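PDB 3AQ9: group 1 truncated hemoglobin from Tetrahymena pyriformis, which binds one heme per subunit, probably carries or binds oxygen at its iron, and is linked to nitric oxide detoxification. Local coordinates for residues Pro22-Tyr25 with Lys26-Ala30; His36-Lys39 with Asn40-Met43; His113-Lys116 with Asp117-Lys121. The protein carries 1 engineered substitution. All blocks are in the same frame, centred on the assembly; numbering follows the deposited sequence.

Interaction 1: Pro22-Tyr25 with Lys26-Ala30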
loop_
_atom_site.group_PDB
_atom_site.type_symbol
_atom_site.label_atom_id
_atom_site.label_comp_id
_atom_site.label_asym_id
_atom_site.label_seq_id
_atom_site.Cartn_x
_atom_site.Cartn_y
_atom_site.Cartn_z
ATOM N N PRO A 22 3.729 -5.728 -6.363
ATOM C CA PRO A 22 4.902 -6.632 -6.121
ATOM C C PRO A 22 6.204 -5.853 -6.066
ATOM O O PRO A 22 7.153 -6.259 -5.373
ATOM C CB PRO A 22 4.911 -7.581 -7.301
ATOM C CG PRO A 22 3.528 -7.437 -7.943
ATOM C CD PRO A 22 2.878 -6.157 -7.514
ATOM N N LEU A 23 6.250 -4.716 -6.786
ATOM C CA LEU A 23 7.503 -3.924 -6.666
ATOM C C LEU A 23 7.589 -3.283 -5.280
ATOM O O LEU A 23 8.638 -3.292 -4.586
ATOM C CB LEU A 23 7.570 -2.808 -7.727
ATOM C CG LEU A 23 8.815 -1.898 -7.661
ATOM C CD1 LEU A 23 10.194 -2.713 -7.435
ATOM C CD2 LEU A 23 8.824 -0.940 -8.959
ATOM N N PHE A 24 6.461 -2.796 -4.788
ATOM C CA PHE A 24 6.399 -2.227 -3.470
ATOM C C PHE A 24 6.748 -3.314 -2.464
ATOM O O PHE A 24 7.578 -3.061 -1.566
ATOM C CB PHE A 24 4.949 -1.766 -3.296
ATOM C CG PHE A 24 4.489 -1.574 -1.854
ATOM C CD1 PHE A 24 4.964 -0.450 -1.104
ATOM C CD2 PHE A 24 3.604 -2.470 -1.260
ATOM C CE1 PHE A 24 4.517 -0.293 0.227
ATOM C CE2 PHE A 24 3.131 -2.268 0.076
ATOM C CZ PHE A 24 3.575 -1.196 0.793
ATOM N N TYR A 25 6.211 -4.532 -2.597
ATOM C CA TYR A 25 6.697 -5.574 -1.618
ATOM C C TYR A 25 8.168 -5.920 -1.804
ATOM O O TYR A 25 8.785 -6.328 -0.807
ATOM C CB TYR A 25 5.806 -6.841 -1.660
ATOM C CG TYR A 25 4.657 -6.558 -0.720
ATOM C CD1 TYR A 25 3.353 -6.401 -1.182
ATOM C CD2 TYR A 25 4.952 -6.374 0.653
ATOM C CE1 TYR A 25 2.334 -6.002 -0.272
ATOM C CE2 TYR A 25 3.986 -6.059 1.502
ATOM C CZ TYR A 25 2.716 -5.882 1.054
ATOM O OH TYR A 25 1.912 -5.547 2.134
ATOM N N LYS A 26 8.743 -5.903 -3.021
ATOM C CA LYS A 26 10.180 -6.138 -3.105
ATOM C C LYS A 26 10.909 -5.099 -2.235
ATOM O O LYS A 26 11.917 -5.433 -1.576
ATOM C CB LYS A 26 10.653 -6.017 -4.590
ATOM C CG LYS A 26 12.121 -6.143 -4.832
ATOM C CD LYS A 26 12.365 -5.847 -6.297
ATOM C CE LYS A 26 13.724 -6.102 -6.928
ATOM N NZ LYS A 26 14.708 -5.503 -6.072
ATOM N N LYS A 27 10.432 -3.856 -2.220
ATOM C CA LYS A 27 11.159 -2.851 -1.421
ATOM C C LYS A 27 10.837 -3.076 0.041
ATOM O O LYS A 27 11.735 -3.011 0.879
ATOM C CB LYS A 27 10.649 -1.441 -1.811
ATOM C CG LYS A 27 11.205 -1.145 -3.260
ATOM C CD LYS A 27 10.726 0.345 -3.569
ATOM C CE LYS A 27 11.093 0.690 -5.068
ATOM N NZ LYS A 27 12.539 0.742 -5.298
ATOM N N VAL A 28 9.556 -3.309 0.355
ATOM C CA VAL A 28 9.199 -3.494 1.812
ATOM C C VAL A 28 9.955 -4.693 2.406
ATOM O O VAL A 28 10.452 -4.605 3.549
ATOM C CB VAL A 28 7.659 -3.710 1.913
ATOM C CG1 VAL A 28 7.226 -4.315 3.261
ATOM C CG2 VAL A 28 6.898 -2.376 1.669
ATOM N N LEU A 29 10.081 -5.788 1.642
ATOM C CA LEU A 29 10.727 -6.977 2.180
ATOM C C LEU A 29 12.235 -6.845 2.256
ATOM O O LEU A 29 12.909 -7.764 2.749
ATOM C CB LEU A 29 10.363 -8.221 1.283
ATOM C CG LEU A 29 8.845 -8.542 1.378
ATOM C CD1 LEU A 29 8.382 -9.695 0.326
ATOM C CD2 LEU A 29 8.358 -8.997 2.830
ATOM N N ALA A 30 12.778 -5.710 1.800
ATOM C CA ALA A 30 14.213 -5.400 1.935
ATOM C C ALA A 30 14.435 -4.256 2.947
ATOM O O ALA A 30 15.578 -3.799 3.172
ATOM C CB ALA A 30 14.831 -5.043 0.592
#

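Interaction 2: His36-Lys39 with Asn40-Met43. With HEM (protoporphyrin IX containing Fe), chain C.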
loop_
_atom_site.group_PDB
_atom_site.type_symbol
_atom_site.label_atom_id
_atom_site.label_comp_id
_atom_site.label_asym_id
_atom_site.label_seq_id
_atom_site.Cartn_x
_atom_site.Cartn_y
_atom_site.Cartn_z
ATOM N N HIS A 36 10.203 -7.619 8.563
ATOM C CA HIS A 36 9.936 -8.809 9.415
ATOM C C HIS A 36 8.448 -9.023 9.744
ATOM O O HIS A 36 8.105 -10.104 10.168
ATOM C CB HIS A 36 10.663 -8.613 10.757
ATOM C CG HIS A 36 10.533 -7.215 11.289
ATOM N ND1 HIS A 36 11.308 -6.159 10.835
ATOM C CD2 HIS A 36 9.710 -6.703 12.265
ATOM C CE1 HIS A 36 11.047 -5.095 11.592
ATOM N NE2 HIS A 36 10.047 -5.374 12.428
ATOM N N PHE A 37 7.585 -7.982 9.639
ATOM C CA PHE A 37 6.179 -8.146 9.932
ATOM C C PHE A 37 5.522 -9.179 9.011
ATOM O O PHE A 37 4.513 -9.779 9.375
ATOM C CB PHE A 37 5.412 -6.818 9.826
ATOM C CG PHE A 37 5.732 -5.915 10.973
ATOM C CD1 PHE A 37 6.667 -4.908 10.806
ATOM C CD2 PHE A 37 5.094 -6.089 12.197
ATOM C CE1 PHE A 37 7.051 -4.059 11.883
ATOM C CE2 PHE A 37 5.437 -5.249 13.268
ATOM C CZ PHE A 37 6.444 -4.266 13.097
ATOM N N PHE A 38 6.146 -9.387 7.849
ATOM C CA PHE A 38 5.608 -10.303 6.864
ATOM C C PHE A 38 6.202 -11.673 6.894
ATOM O O PHE A 38 5.992 -12.470 5.930
ATOM C CB PHE A 38 5.850 -9.668 5.493
ATOM C CG PHE A 38 5.164 -8.360 5.357
ATOM C CD1 PHE A 38 5.848 -7.127 5.625
ATOM C CD2 PHE A 38 3.792 -8.331 5.050
ATOM C CE1 PHE A 38 5.145 -5.888 5.656
ATOM C CE2 PHE A 38 3.096 -7.055 4.966
ATOM C CZ PHE A 38 3.766 -5.843 5.267
ATOM N N LYS A 39 6.947 -12.007 7.949
ATOM C CA LYS A 39 7.668 -13.287 7.960
ATOM C C LYS A 39 6.731 -14.488 7.763
ATOM O O LYS A 39 7.099 -15.513 7.123
ATOM C CB LYS A 39 8.463 -13.397 9.309
ATOM C CG LYS A 39 8.989 -14.826 9.548
ATOM C CD LYS A 39 9.287 -15.073 11.031
ATOM C CE LYS A 39 9.860 -16.535 11.222
ATOM N NZ LYS A 39 9.782 -16.809 12.680
ATOM N N ASN A 40 5.556 -14.453 8.374
ATOM C CA ASN A 40 4.619 -15.616 8.266
ATOM C C ASN A 40 3.450 -15.358 7.322
ATOM O O ASN A 40 2.494 -16.108 7.318
ATOM C CB ASN A 40 4.001 -15.904 9.608
ATOM C CG ASN A 40 5.005 -16.423 10.582
ATOM O OD1 ASN A 40 5.848 -17.228 10.227
ATOM N ND2 ASN A 40 4.961 -15.917 11.794
ATOM N N THR A 41 3.591 -14.367 6.454
ATOM C CA THR A 41 2.530 -13.961 5.565
ATOM C C THR A 41 2.594 -14.651 4.222
ATOM O O THR A 41 3.663 -14.859 3.615
ATOM C CB THR A 41 2.561 -12.403 5.359
ATOM O OG1 THR A 41 2.314 -11.748 6.640
ATOM C CG2 THR A 41 1.429 -11.951 4.443
ATOM N N ASP A 42 1.431 -15.117 3.774
ATOM C CA ASP A 42 1.344 -15.723 2.454
ATOM C C ASP A 42 1.375 -14.504 1.494
ATOM O O ASP A 42 0.363 -13.730 1.419
ATOM C CB ASP A 42 0.018 -16.485 2.324
ATOM C CG ASP A 42 -0.262 -16.969 0.916
ATOM O OD1 ASP A 42 0.204 -16.440 -0.140
ATOM O OD2 ASP A 42 -0.942 -18.005 0.878
ATOM N N MET A 43 2.481 -14.297 0.782
ATOM C CA MET A 43 2.642 -13.058 0.014
ATOM C C MET A 43 1.770 -13.039 -1.273
ATOM O O MET A 43 1.399 -11.939 -1.748
ATOM C CB MET A 43 4.121 -12.736 -0.293
ATOM C CG MET A 43 4.950 -12.375 1.009
ATOM S SD MET A 43 4.314 -11.052 1.925
ATOM C CE MET A 43 4.203 -9.718 0.770
HETATM C CHA HEM C . -2.548 -6.927 6.291
HETATM C CHB HEM C . 1.794 -5.199 7.803
HETATM C CHC HEM C . 0.434 -0.739 6.578
HETATM C CHD HEM C . -3.093 -2.753 3.827
HETATM C C1A HEM C . -1.266 -6.832 6.804
HETATM C C2A HEM C . -0.492 -7.931 7.404
HETATM C C3A HEM C . 0.681 -7.458 7.766
HETATM C C4A HEM C . 0.727 -6.038 7.496
HETATM C CMA HEM C . 1.894 -8.151 8.409
HETATM C CAA HEM C . -0.985 -9.434 7.397
HETATM C CBA HEM C . -1.124 -10.361 8.623
HETATM C CGA HEM C . -1.215 -11.775 7.780
HETATM O O1A HEM C . -2.326 -12.064 7.204
HETATM O O2A HEM C . -0.170 -12.376 7.317
HETATM C C1B HEM C . 1.715 -3.785 7.652
HETATM C C2B HEM C . 2.729 -2.923 8.237
HETATM C C3B HEM C . 2.293 -1.679 7.982
HETATM C C4B HEM C . 1.096 -1.832 7.196
HETATM C CMB HEM C . 3.977 -3.312 9.027
HETATM C CAB HEM C . 2.993 -0.396 8.449
HETATM C CBB HEM C . 2.145 0.485 8.958
HETATM C C1C HEM C . -0.608 -0.913 5.651
HETATM C C2C HEM C . -1.136 0.131 4.807
HETATM C C3C HEM C . -2.079 -0.470 4.054
HETATM C C4C HEM C . -2.167 -1.860 4.389
HETATM C CMC HEM C . -0.607 1.625 4.802
HETATM C CAC HEM C . -2.966 0.132 2.901
HETATM C CBC HEM C . -3.091 1.450 2.755
HETATM C C1D HEM C . -3.248 -4.064 4.297
HETATM C C2D HEM C . -4.237 -4.948 3.739
HETATM C C3D HEM C . -4.076 -6.170 4.496
HETATM C C4D HEM C . -3.019 -5.905 5.416
HETATM C CMD HEM C . -5.281 -4.727 2.635
HETATM C CAD HEM C . -4.856 -7.443 4.303
HETATM C CBD HEM C . -6.114 -7.511 5.059
HETATM C CGD HEM C . -6.860 -8.802 4.649
HETATM O O1D HEM C . -8.059 -8.902 4.895
HETATM O O2D HEM C . -6.147 -9.847 4.333
HETATM N NA HEM C . -0.460 -5.708 6.906
HETATM N NB HEM C . 0.626 -3.184 6.994
HETATM N NC HEM C . -1.243 -2.094 5.400
HETATM N ND HEM C . -2.426 -4.640 5.303
HETATM FE FE HEM C . -0.885 -3.909 6.186
HETATM O O HOH W 1 3.791 -12.484 9.360
HETATM O O HOH W 2 6.374 -14.794 4.348
HETATM O O HOH W 3 0.299 -4.311 4.370
#

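Interaction 3: His113-Lys116 with Asp117-Lys121. With HEM (protoporphyrin IX containing Fe), chain C.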
loop_
_atom_site.group_PDB
_atom_site.type_symbol
_atom_site.label_atom_id
_atom_site.label_comp_id
_atom_site.label_asym_id
_atom_site.label_seq_id
_atom_site.Cartn_x
_atom_site.Cartn_y
_atom_site.Cartn_z
ATOM N N HIS A 113 -4.771 8.851 5.302
ATOM C CA HIS A 113 -5.926 8.909 6.262
ATOM C C HIS A 113 -6.060 7.537 7.005
ATOM O O HIS A 113 -6.763 7.539 8.054
ATOM C CB HIS A 113 -7.179 9.209 5.428
ATOM C CG HIS A 113 -7.264 10.642 5.031
ATOM N ND1 HIS A 113 -6.985 11.137 3.754
ATOM C CD2 HIS A 113 -7.545 11.704 5.807
ATOM C CE1 HIS A 113 -7.169 12.479 3.764
ATOM N NE2 HIS A 113 -7.500 12.839 5.007
ATOM N N THR A 114 -5.422 6.466 6.513
ATOM C CA THR A 114 -5.595 5.160 7.204
ATOM C C THR A 114 -4.656 5.054 8.389
ATOM O O THR A 114 -4.773 4.070 9.171
ATOM C CB THR A 114 -5.322 3.968 6.309
ATOM O OG1 THR A 114 -3.943 3.976 5.811
ATOM C CG2 THR A 114 -6.268 3.931 5.079
ATOM N N ARG A 115 -3.735 6.028 8.548
ATOM C CA ARG A 115 -2.684 5.859 9.618
ATOM C C ARG A 115 -3.360 5.625 11.007
ATOM O O ARG A 115 -2.986 4.687 11.752
ATOM C CB ARG A 115 -1.791 7.076 9.651
ATOM C CG ARG A 115 -0.613 6.910 10.733
ATOM C CD ARG A 115 0.166 8.283 10.871
ATOM N NE ARG A 115 0.790 8.755 9.597
ATOM C CZ ARG A 115 2.085 8.602 9.280
ATOM N NH1 ARG A 115 2.975 7.920 10.075
ATOM N NH2 ARG A 115 2.519 9.092 8.127
ATOM N N LYS A 116 -4.328 6.462 11.356
ATOM C CA LYS A 116 -4.897 6.348 12.711
ATOM C C LYS A 116 -5.659 5.050 12.877
ATOM O O LYS A 116 -5.914 4.644 14.058
ATOM C CB LYS A 116 -5.810 7.511 13.044
ATOM C CG LYS A 116 -7.062 7.553 12.110
ATOM C CD LYS A 116 -7.998 8.720 12.569
ATOM C CE LYS A 116 -9.310 8.683 11.666
ATOM N NZ LYS A 116 -10.208 9.696 12.279
ATOM N N ASP A 117 -6.065 4.430 11.780
ATOM C CA ASP A 117 -6.852 3.194 11.944
ATOM C C ASP A 117 -5.958 1.966 12.267
ATOM O O ASP A 117 -6.481 0.981 12.807
ATOM C CB ASP A 117 -7.642 2.873 10.650
ATOM C CG ASP A 117 -8.712 3.997 10.400
ATOM O OD1 ASP A 117 -9.272 4.483 11.390
ATOM O OD2 ASP A 117 -8.710 4.459 9.237
ATOM N N MET A 118 -4.658 2.044 11.941
ATOM C CA MET A 118 -3.811 0.822 12.081
ATOM C C MET A 118 -2.738 1.009 13.149
ATOM O O MET A 118 -2.132 0.023 13.567
ATOM C CB MET A 118 -3.254 0.397 10.742
ATOM C CG MET A 118 -2.351 1.488 10.116
ATOM S SD MET A 118 -1.703 0.825 8.559
ATOM C CE MET A 118 -3.169 0.921 7.475
ATOM N N LEU A 119 -2.386 2.253 13.499
ATOM C CA LEU A 119 -1.329 2.362 14.518
ATOM C C LEU A 119 -1.850 1.952 15.929
ATOM O O LEU A 119 -2.962 2.311 16.407
ATOM C CB LEU A 119 -0.756 3.818 14.667
ATOM C CG LEU A 119 -0.035 4.261 13.362
ATOM C CD1 LEU A 119 0.621 5.650 13.761
ATOM C CD2 LEU A 119 0.985 3.229 12.853
ATOM N N GLY A 120 -0.978 1.232 16.657
ATOM C CA GLY A 120 -1.229 0.949 18.044
ATOM C C GLY A 120 -2.387 0.023 18.310
ATOM O O GLY A 120 -2.995 0.131 19.384
ATOM N N LYS A 121 -2.664 -0.876 17.344
ATOM C CA LYS A 121 -3.810 -1.803 17.444
ATOM C C LYS A 121 -3.385 -3.201 17.863
ATOM O O LYS A 121 -2.176 -3.448 18.074
ATOM C CB LYS A 121 -4.586 -1.851 16.117
ATOM C CG LYS A 121 -5.094 -0.471 15.619
ATOM C CD LYS A 121 -5.966 0.251 16.645
ATOM C CE LYS A 121 -6.441 1.609 16.064
ATOM N NZ LYS A 121 -7.145 2.332 17.186
ATOM O OXT LYS A 121 -4.339 -4.027 18.054
HETATM C CHA HEM C . -2.548 -6.927 6.291
HETATM C CHB HEM C . 1.794 -5.199 7.803
HETATM C CHC HEM C . 0.434 -0.739 6.578
HETATM C CHD HEM C . -3.093 -2.753 3.827
HETATM C C1A HEM C . -1.266 -6.832 6.804
HETATM C C2A HEM C . -0.492 -7.931 7.404
HETATM C C3A HEM C . 0.681 -7.458 7.766
HETATM C C4A HEM C . 0.727 -6.038 7.496
HETATM C CMA HEM C . 1.894 -8.151 8.409
HETATM C CAA HEM C . -0.985 -9.434 7.397
HETATM C CBA HEM C . -1.124 -10.361 8.623
HETATM C CGA HEM C . -1.215 -11.775 7.780
HETATM O O1A HEM C . -2.326 -12.064 7.204
HETATM O O2A HEM C . -0.170 -12.376 7.317
HETATM C C1B HEM C . 1.715 -3.785 7.652
HETATM C C2B HEM C . 2.729 -2.923 8.237
HETATM C C3B HEM C . 2.293 -1.679 7.982
HETATM C C4B HEM C . 1.096 -1.832 7.196
HETATM C CMB HEM C . 3.977 -3.312 9.027
HETATM C CAB HEM C . 2.993 -0.396 8.449
HETATM C CBB HEM C . 2.145 0.485 8.958
HETATM C C1C HEM C . -0.608 -0.913 5.651
HETATM C C2C HEM C . -1.136 0.131 4.807
HETATM C C3C HEM C . -2.079 -0.470 4.054
HETATM C C4C HEM C . -2.167 -1.860 4.389
HETATM C CMC HEM C . -0.607 1.625 4.802
HETATM C CAC HEM C . -2.966 0.132 2.901
HETATM C CBC HEM C . -3.091 1.450 2.755
HETATM C C1D HEM C . -3.248 -4.064 4.297
HETATM C C2D HEM C . -4.237 -4.948 3.739
HETATM C C3D HEM C . -4.076 -6.170 4.496
HETATM C C4D HEM C . -3.019 -5.905 5.416
HETATM C CMD HEM C . -5.281 -4.727 2.635
HETATM C CAD HEM C . -4.856 -7.443 4.303
HETATM C CBD HEM C . -6.114 -7.511 5.059
HETATM C CGD HEM C . -6.860 -8.802 4.649
HETATM O O1D HEM C . -8.059 -8.902 4.895
HETATM O O2D HEM C . -6.147 -9.847 4.333
HETATM N NA HEM C . -0.460 -5.708 6.906
HETATM N NB HEM C . 0.626 -3.184 6.994
HETATM N NC HEM C . -1.243 -2.094 5.400
HETATM N ND HEM C . -2.426 -4.640 5.303
HETATM FE FE HEM C . -0.885 -3.909 6.186
HETATM O O HOH W 4 -9.237 6.866 8.899
HETATM O O HOH W 5 -4.277 4.874 16.178
HETATM O O HOH W 3 0.299 -4.311 4.370
#

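Interaction 1: Pro22-Tyr25 with Lys26-Ala30
Val-28 stands one helical turn beyond Phe-24 and lays its CG2 methyl over one face of that ring. This is a CH-pi contact. CG2 is 3.7 Å from the centroid of the Phe-24 ring and 22° off its normal. The methyl is offset toward the rim, and CE1 of Phe-24 is the ring atom nearest to CG2 of Val-28, at 3.5 Å. Val-28 splits its two branches between two aromatic residues. With CG1 anti to the backbone N (chi1 163°), CG2 falls on the Phe-24 side and CG1 runs beside Tyr-25. The Tyr-25 and Val-28 side chains lie side by side and point the same way; CD2 of Tyr-25 is 4.0 Å from CB of Val-28. The approach to this ring is oblique.

Another side of the helix is looser. Leu-23 and Lys-26 cross at a slant, with CD1 of Leu-23 against CD of Lys-26 at 4.0 Å. Leu-29 folds its CG over the backbone oxygen of Tyr-25.

Four i to i+4 backbone bonds hold these side chains in step. The bond from Val-28 N to Phe-24 O is 2.8 Å and nearly straight, at 167°. The last one, from Leu-29 N to Tyr-25 O, comes where the helix gives way to a turn.

The contact covers the C-terminal end of helix 13-28 and the first residues after it. Phe-24 packs on Ile-86 and Thr-93 of helix 80-96, and Lys-27 makes a salt bridge to Glu-96 at the end of that helix. Tyr-25 faces helix 43-57 on the heme side. Its hydroxyl makes a weak hydrogen bond to Gln-46 and lies near the engineered Glu-50. Tyr-25 and Gln-46 probably belong to the distal network critical for the stability of bound oxygen in the natural protein.

Interaction 2: His36-Lys39 with Asn40-Met43
CG of Phe-38 and OG1 of Thr-41 both sit beside the backbone N, with chi1 at -61° and -63°. The two side chains lie side by side and point the same way, with OG1 of Thr-41 4.0 Å from CD2 of Phe-38. Met-43 bends at chi2 and chi3 and brings its sulfur to the same ring. SD of Met-43 is 4.1 Å from CB of Phe-38 and oblique to the ring, a Met-aromatic contact.

Residues Phe-38 to Thr-41 form a type I beta turn, closed by Thr-41 N bonding to Phe-38 O at 3.1 Å. The turn lies in the loop between helices 13-28 and 43-57, where this 2/2 globin presents residues to the heme edge. Asp-42 then caps the N-terminus of helix 43-57 through His-45 N.

CZ of Phe-38 reaches CHB of the heme at 3.3 Å, and the heme methyl CMA lies over one face of the ring. The iron-bound water lies in the ring plane at its edge, on the distal side. Replacing Phe-38 by an alanine is likely to leave the heme edge and the Met-43 sulfur without their aromatic partner. OG1 of Thr-41 donates to O2A of a heme propionate at 2.7 Å. The same hydroxyl accepts from a water that also bonds Phe-37 O and Asn-40 N. A second water sits 2.8 Å from Phe-38 O. Phe-37 sets its ring obliquely against heme methyl CMB.

Interaction 3: His113-Lys116 with Asp117-Lys121
Arg-115 and Leu-119 form one tight part of this C-terminal contact. Their side chains cross at a slant, and CG of Arg-115 meets CD1 of Leu-119 at 3.5 Å. The guanidinium itself is held outside the pair, by salt bridges to Glu-112 and Asp-84. Met-118 and Thr-114 form the other tight part. CG of Met-118 sits between its backbone N and carbonyl carbon (chi1 61°), and the chain bends at chi3. This carries CE to 3.6 Å from OG1 of Thr-114, whose hydroxyl bonds to Ile-111 O. SD of Met-118 lies 3.3 Å from the heme carbon CHC.

The backbone is only partly helical. Arg-115 O accepts from both Met-118 N and Leu-119 N. The Leu-119 bond is nearly in line with the carbonyl, while Met-118 N stands above its plane.

The outer side is looser and watery. Lys-116 extends beside Asp-117, but its NZ stays 5.4 Å from OD1 of Asp-117, too far for contact. One water donates to His-113 O and to OD2 of Asp-117. Another donates to Lys-116 O and Leu-119 O. The chain ends in a type II turn from Met-118 to Lys-121.

Met-118 touches the heme on the face away from the iron-bound water and packs on His-73, the predicted iron ligand. This places the weakly bonded helix 115-118 on the proximal side of the truncated globin's heme pocket.

In the fold
The three contacts come in series along the chain and belong to one globin fold. Interaction 1 ends helix 13-28, interaction 2 lies in the loop leading into helix 43-57, and interaction 3 spans the weakly bonded helix 115-118 and the C-terminus. Interactions 1 and 2 have centres about 12 Å apart and touch. The rings of Tyr-25 and Phe-38 meet edge-to-face, and Val-28 and Leu-29 also pack on Phe-38. Interaction 3 is about 21 Å from interaction 1 and 19 Å from interaction 2, between centres, and touches neither. The heme joins interactions 2 and 3, with Phe-38 on its distal side and Met-118 on its proximal side. Interaction 1 backs interaction 2.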